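Local coordinates for protein GTP pyrophosphokinase (Streptococcus pneumoniae, PDB 2BE3) that probably transfers pyrophosphate from ATP to GTP or GDP to make the alarmone (p)ppGpp, as a RelA/SpoT-family synthetase would, at residues A[80-85]-A[146-151]; A[121-126]-A[142-147]. All coordinates share one frame; numbering follows the deposited sequence.

Contact 1: residues A[80-85]-A[146-151]; sequences RVMVQF and RTLAMN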
loop_
_atom_site.group_PDB
_atom_site.type_symbol
_atom_site.label_atom_id
_atom_site.label_comp_id
_atom_site.label_asym_id
_atom_site.label_seq_id
_atom_site.Cartn_x
_atom_site.Cartn_y
_atom_site.Cartn_z
ATOM N N ARG A 80 1.603 -14.880 1.787
ATOM C CA ARG A 80 1.474 -15.938 2.775
ATOM C C ARG A 80 1.059 -15.330 4.097
ATOM O O ARG A 80 1.751 -14.463 4.668
ATOM C CB ARG A 80 2.799 -16.680 2.951
ATOM C CG ARG A 80 3.349 -17.281 1.679
ATOM C CD ARG A 80 2.613 -18.531 1.357
ATOM N NE ARG A 80 2.713 -18.871 -0.060
ATOM C CZ ARG A 80 3.670 -19.645 -0.572
ATOM N NH1 ARG A 80 4.631 -20.147 0.227
ATOM N NH2 ARG A 80 3.670 -19.915 -1.874
ATOM N N VAL A 81 -0.089 -15.768 4.574
ATOM C CA VAL A 81 -0.594 -15.282 5.833
ATOM C C VAL A 81 -0.521 -16.418 6.818
ATOM O O VAL A 81 -1.107 -17.456 6.581
ATOM C CB VAL A 81 -2.024 -14.717 5.656
ATOM C CG1 VAL A 81 -2.703 -14.376 7.023
ATOM C CG2 VAL A 81 -1.965 -13.510 4.725
HETATM N N MSE A 82 0.235 -16.224 7.899
HETATM C CA MSE A 82 0.415 -17.224 8.940
HETATM C C MSE A 82 -0.531 -16.957 10.099
HETATM O O MSE A 82 -0.599 -15.845 10.598
HETATM C CB MSE A 82 1.880 -17.235 9.417
HETATM C CG MSE A 82 2.698 -18.444 8.894
HETATM SE SE MSE A 82 2.803 -18.565 6.884
HETATM C CE MSE A 82 3.838 -16.724 6.565
ATOM N N VAL A 83 -1.287 -17.974 10.488
ATOM C CA VAL A 83 -2.300 -17.864 11.522
ATOM C C VAL A 83 -1.968 -18.867 12.610
ATOM O O VAL A 83 -1.222 -19.827 12.372
ATOM C CB VAL A 83 -3.770 -18.100 10.971
ATOM C CG1 VAL A 83 -4.140 -17.068 9.879
ATOM C CG2 VAL A 83 -3.948 -19.519 10.438
ATOM N N GLN A 84 -2.509 -18.643 13.805
ATOM C CA GLN A 84 -2.276 -19.519 14.922
ATOM C C GLN A 84 -3.014 -20.851 14.757
ATOM O O GLN A 84 -2.402 -21.932 14.868
ATOM C CB GLN A 84 -2.761 -18.811 16.170
ATOM C CG GLN A 84 -2.154 -19.265 17.442
ATOM C CD GLN A 84 -2.413 -18.306 18.581
ATOM O OE1 GLN A 84 -3.493 -17.690 18.685
ATOM N NE2 GLN A 84 -1.426 -18.192 19.474
ATOM N N PHE A 85 -4.319 -20.790 14.480
ATOM C CA PHE A 85 -5.152 -21.989 14.472
ATOM C C PHE A 85 -5.738 -22.285 13.101
ATOM O O PHE A 85 -6.061 -21.367 12.342
ATOM C CB PHE A 85 -6.311 -21.813 15.447
ATOM C CG PHE A 85 -5.894 -21.683 16.887
ATOM C CD1 PHE A 85 -5.530 -22.805 17.620
ATOM C CD2 PHE A 85 -5.912 -20.447 17.520
ATOM C CE1 PHE A 85 -5.164 -22.701 18.934
ATOM C CE2 PHE A 85 -5.555 -20.344 18.861
ATOM C CZ PHE A 85 -5.170 -21.471 19.561
ATOM N N ARG A 146 -2.067 -20.161 6.240
ATOM C CA ARG A 146 -1.490 -21.366 6.781
ATOM C C ARG A 146 -1.275 -21.241 8.276
ATOM O O ARG A 146 -1.026 -20.135 8.756
ATOM C CB ARG A 146 -0.100 -21.541 6.160
ATOM C CG ARG A 146 -0.125 -21.928 4.736
ATOM C CD ARG A 146 1.263 -21.928 4.192
ATOM N NE ARG A 146 1.181 -22.369 2.805
ATOM C CZ ARG A 146 2.228 -22.641 2.037
ATOM N NH1 ARG A 146 3.466 -22.555 2.517
ATOM N NH2 ARG A 146 2.020 -23.024 0.792
ATOM N N THR A 147 -1.283 -22.365 8.997
ATOM C CA THR A 147 -0.725 -22.351 10.326
ATOM C C THR A 147 0.803 -22.448 10.214
ATOM O O THR A 147 1.368 -22.736 9.133
ATOM C CB THR A 147 -1.266 -23.476 11.236
ATOM O OG1 THR A 147 -1.001 -24.760 10.649
ATOM C CG2 THR A 147 -2.761 -23.295 11.492
ATOM N N LEU A 148 1.472 -22.202 11.321
ATOM C CA LEU A 148 2.922 -22.296 11.325
ATOM C C LEU A 148 3.348 -23.725 11.048
ATOM O O LEU A 148 4.305 -23.936 10.334
ATOM C CB LEU A 148 3.500 -21.733 12.639
ATOM C CG LEU A 148 3.512 -20.183 12.618
ATOM C CD1 LEU A 148 4.390 -19.671 11.474
ATOM C CD2 LEU A 148 2.121 -19.561 12.439
ATOM N N ALA A 149 2.620 -24.708 11.572
ATOM C CA ALA A 149 2.971 -26.102 11.310
ATOM C C ALA A 149 2.730 -26.500 9.806
ATOM O O ALA A 149 3.586 -27.197 9.198
ATOM C CB ALA A 149 2.246 -27.020 12.259
HETATM N N MSE A 150 1.603 -26.052 9.227
HETATM C CA MSE A 150 1.369 -26.172 7.789
HETATM C C MSE A 150 2.472 -25.508 6.970
HETATM O O MSE A 150 3.016 -26.115 6.073
HETATM C CB MSE A 150 0.011 -25.592 7.351
HETATM C CG MSE A 150 -1.215 -26.284 7.858
HETATM SE SE MSE A 150 -2.811 -25.260 7.282
HETATM C CE MSE A 150 -4.176 -25.877 8.633
ATOM N N ASN A 151 2.810 -24.267 7.287
ATOM C CA ASN A 151 3.904 -23.583 6.617
ATOM C C ASN A 151 5.278 -24.272 6.722
ATOM O O ASN A 151 6.021 -24.347 5.747
ATOM C CB ASN A 151 3.977 -22.138 7.070
ATOM C CG ASN A 151 4.873 -21.308 6.174
ATOM O OD1 ASN A 151 5.949 -20.858 6.601
ATOM N ND2 ASN A 151 4.450 -21.096 4.930
HETATM O O HOH W 1 5.459 -23.380 0.314
HETATM O O HOH W 2 0.453 -21.806 14.126
#
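Two neighbouring parallel strands, the second of which leads straight into helix 148-164, meet where Val81, Met82 and Val83 run beside Arg146. Arg146 bonds to the residues on both sides of Met82: its N gives to Val81 O at 2.9 Å, and its O accepts from Val83 N at 2.8 Å. Met82 and Arg146 send their side chains to the same face of the sheet. The Met82 chain, modelled as selenomethionine, bends at chi2 (59°) and again at chi3 (63°). Its CG meets Leu148 CD1 in a tight 3.3 Å contact, and its SE lies 3.8 Å from Asn151 CB, on the first turn of the helix. Arg80 comes over one face of the Arg146 guanidinium, with CD 4.1 Å above the plane and over its centre, the two guanidinium planes 32° apart. Water 1 accepts from Arg146 NH1 at 3.1 Å and, weakly, from Arg80 NH1, while Arg146 NH2 is hydrogen-bonded to Gln144 OE1. Thr147 is the N-cap: its OG1 accepts from Met150 N at 3.2 Å and is also hydrogen-bonded to Asp187. The whole is a strand-to-helix junction, with a capped helix start at the end of the central strand of the five-stranded mixed sheet of this RelA/SpoT-family protein.

Contact 2: residues A[121-126]-A[142-147]; sequences SYHVVV and EIQIRT
Ser121 swings OG to the side opposite its own backbone N (chi1 -165°), while Gln144 places CG beside its N (chi1 -77°) and then runs out extended, and the two side chains meet where Ser121 OG donates to Gln144 OE1 at 2.8 Å. That oxygen takes two donors, the serine hydroxyl and the Arg146 guanidinium, whose bond is tilted out of both the carbonyl and the guanidinium plane. Ser121 OG itself lies at the guanidinium edge, in its plane, 3.1 Å from Arg146 NE. At the other end of the amide, Gln144 NE2 donates to Glu142 OE1 at 3.1 Å, keeping in the amide plane but meeting the carboxylate from above. With bonds at both ends, the rotation of the amide is fixed.

His123 and Gln144 form a non-hydrogen-bonded pair and lie side by side, pointing the same way. The amide lies over one face of the imidazole, shifted toward its rim, with the planes 33° apart, and Gln144 CG makes a CH-pi contact 3.9 Å from the His123 ring centroid. The imidazole NE2 is hydrogen-bonded to Tyr119 OH.

The hydrogen-bonded pairs Tyr122-Ile145 and Val124-Ile143 flank His123-Gln144 along the ladder. Ile145 N reaches Tyr122 O at 2.8 Å, and Val124 N reaches Ile143 O at 2.7 Å. Their side chains share the other face of the sheet, where Val124 CG1 packs 3.8 Å from Ile145 CD1, while Tyr122 and Ile145 both rest on helix 89-97. Tyr122 OH, farther out, is hydrogen-bonded to Glu107. The face of His123, Gln144 and Glu142 carries a buried polar network and the other an apolar layer under a helix, on two strands of an antiparallel beta hairpin at the heart of the RelA/SpoT-family mixed sheet.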
loop_
_atom_site.group_PDB
_atom_site.type_symbol
_atom_site.label_atom_id
_atom_site.label_comp_id
_atom_site.label_asym_id
_atom_site.label_seq_id
_atom_site.Cartn_x
_atom_site.Cartn_y
_atom_site.Cartn_z
ATOM N N SER A 121 -3.182 -26.315 3.231
ATOM C CA SER A 121 -3.114 -24.868 3.036
ATOM C C SER A 121 -4.474 -24.380 2.565
ATOM O O SER A 121 -5.343 -25.181 2.222
ATOM C CB SER A 121 -2.075 -24.531 1.974
ATOM O OG SER A 121 -1.750 -23.160 2.006
ATOM N N TYR A 122 -4.678 -23.072 2.560
ATOM C CA TYR A 122 -5.920 -22.556 2.034
ATOM C C TYR A 122 -5.541 -21.431 1.073
ATOM O O TYR A 122 -4.771 -20.553 1.439
ATOM C CB TYR A 122 -6.821 -22.047 3.167
ATOM C CG TYR A 122 -8.260 -21.782 2.742
ATOM C CD1 TYR A 122 -9.265 -22.719 3.012
ATOM C CD2 TYR A 122 -8.619 -20.593 2.083
ATOM C CE1 TYR A 122 -10.573 -22.472 2.660
ATOM C CE2 TYR A 122 -9.936 -20.349 1.701
ATOM C CZ TYR A 122 -10.900 -21.290 1.999
ATOM O OH TYR A 122 -12.205 -21.092 1.651
ATOM N N HIS A 123 -6.038 -21.502 -0.156
ATOM C CA HIS A 123 -5.653 -20.581 -1.227
ATOM C C HIS A 123 -6.798 -19.641 -1.519
ATOM O O HIS A 123 -7.917 -20.074 -1.731
ATOM C CB HIS A 123 -5.274 -21.341 -2.509
ATOM C CG HIS A 123 -4.122 -22.295 -2.334
ATOM N ND1 HIS A 123 -3.524 -22.942 -3.393
ATOM C CD2 HIS A 123 -3.489 -22.742 -1.220
ATOM C CE1 HIS A 123 -2.550 -23.714 -2.946
ATOM N NE2 HIS A 123 -2.513 -23.620 -1.629
ATOM N N VAL A 124 -6.539 -18.350 -1.470
ATOM C CA VAL A 124 -7.479 -17.421 -2.015
ATOM C C VAL A 124 -6.861 -16.638 -3.168
ATOM O O VAL A 124 -5.830 -15.979 -2.994
ATOM C CB VAL A 124 -8.378 -16.691 -0.929
ATOM C CG1 VAL A 124 -8.013 -17.035 0.468
ATOM C CG2 VAL A 124 -8.702 -15.218 -1.223
ATOM N N VAL A 125 -7.453 -16.799 -4.356
ATOM C CA VAL A 125 -7.011 -16.078 -5.546
ATOM C C VAL A 125 -7.856 -14.830 -5.736
ATOM O O VAL A 125 -9.072 -14.905 -5.674
ATOM C CB VAL A 125 -7.047 -16.965 -6.809
ATOM C CG1 VAL A 125 -6.520 -16.188 -8.028
ATOM C CG2 VAL A 125 -6.213 -18.269 -6.579
ATOM N N VAL A 126 -7.221 -13.673 -5.905
ATOM C CA VAL A 126 -7.966 -12.419 -5.924
ATOM C C VAL A 126 -7.605 -11.620 -7.162
ATOM O O VAL A 126 -6.517 -11.786 -7.705
ATOM C CB VAL A 126 -7.770 -11.526 -4.640
ATOM C CG1 VAL A 126 -8.148 -12.285 -3.299
ATOM C CG2 VAL A 126 -6.365 -10.937 -4.560
ATOM N N GLU A 142 -2.286 -14.509 -5.451
ATOM C CA GLU A 142 -2.702 -15.645 -4.665
ATOM C C GLU A 142 -2.317 -15.422 -3.196
ATOM O O GLU A 142 -1.131 -15.235 -2.891
ATOM C CB GLU A 142 -2.062 -16.893 -5.215
ATOM C CG GLU A 142 -2.518 -18.194 -4.586
ATOM C CD GLU A 142 -1.408 -19.231 -4.615
ATOM O OE1 GLU A 142 -0.306 -18.978 -4.009
ATOM O OE2 GLU A 142 -1.636 -20.283 -5.263
ATOM N N ILE A 143 -3.316 -15.348 -2.310
ATOM C CA ILE A 143 -3.064 -15.284 -0.879
ATOM C C ILE A 143 -3.280 -16.669 -0.267
ATOM O O ILE A 143 -4.387 -17.219 -0.323
ATOM C CB ILE A 143 -3.960 -14.257 -0.164
ATOM C CG1 ILE A 143 -3.839 -12.866 -0.833
ATOM C CG2 ILE A 143 -3.617 -14.224 1.357
ATOM C CD1 ILE A 143 -4.924 -11.888 -0.425
ATOM N N GLN A 144 -2.217 -17.247 0.285
ATOM C CA GLN A 144 -2.333 -18.501 1.012
ATOM C C GLN A 144 -2.407 -18.285 2.523
ATOM O O GLN A 144 -1.751 -17.388 3.077
ATOM C CB GLN A 144 -1.163 -19.390 0.665
ATOM C CG GLN A 144 -1.324 -20.025 -0.696
ATOM C CD GLN A 144 -0.379 -21.158 -0.874
ATOM O OE1 GLN A 144 -0.263 -22.012 -0.007
ATOM N NE2 GLN A 144 0.334 -21.168 -1.981
ATOM N N ILE A 145 -3.221 -19.081 3.197
ATOM C CA ILE A 145 -3.360 -18.919 4.622
ATOM C C ILE A 145 -2.961 -20.221 5.270
ATOM O O ILE A 145 -3.472 -21.268 4.915
ATOM C CB ILE A 145 -4.811 -18.488 5.031
ATOM C CG1 ILE A 145 -5.177 -17.174 4.356
ATOM C CG2 ILE A 145 -4.871 -18.192 6.534
ATOM C CD1 ILE A 145 -6.551 -17.115 3.963
ATOM N N ARG A 146 -2.067 -20.161 6.240
ATOM C CA ARG A 146 -1.490 -21.366 6.781
ATOM C C ARG A 146 -1.275 -21.241 8.276
ATOM O O ARG A 146 -1.026 -20.135 8.756
ATOM C CB ARG A 146 -0.100 -21.541 6.160
ATOM C CG ARG A 146 -0.125 -21.928 4.736
ATOM C CD ARG A 146 1.263 -21.928 4.192
ATOM N NE ARG A 146 1.181 -22.369 2.805
ATOM C CZ ARG A 146 2.228 -22.641 2.037
ATOM N NH1 ARG A 146 3.466 -22.555 2.517
ATOM N NH2 ARG A 146 2.020 -23.024 0.792
ATOM N N THR A 147 -1.283 -22.365 8.997
ATOM C CA THR A 147 -0.725 -22.351 10.326
ATOM C C THR A 147 0.803 -22.448 10.214
ATOM O O THR A 147 1.368 -22.736 9.133
ATOM C CB THR A 147 -1.266 -23.476 11.236
ATOM O OG1 THR A 147 -1.001 -24.760 10.649
ATOM C CG2 THR A 147 -2.761 -23.295 11.492
#

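How the contacts relate
Strand 137-147 is the common rail: contact 1 attaches strand 77-83 to it in parallel, and contact 2 attaches strand 122-130 antiparallel on its other edge, the two centres lying 10 Å apart. Arg146 and Thr147 belong to both. Val81 N lies 2.8 Å from Gln144 O, a probable hydrogen bond that carries the parallel ladder of contact 1 on into the residues of contact 2. On the apolar face, Val83 CG1 packs 3.6 Å from Ile145 CG2. On the opposite face, the polar groups of Arg80, Arg146, Gln144, Glu142 and His123 gather together, probably on the side where a RelA/SpoT synthetase would bind nucleotide.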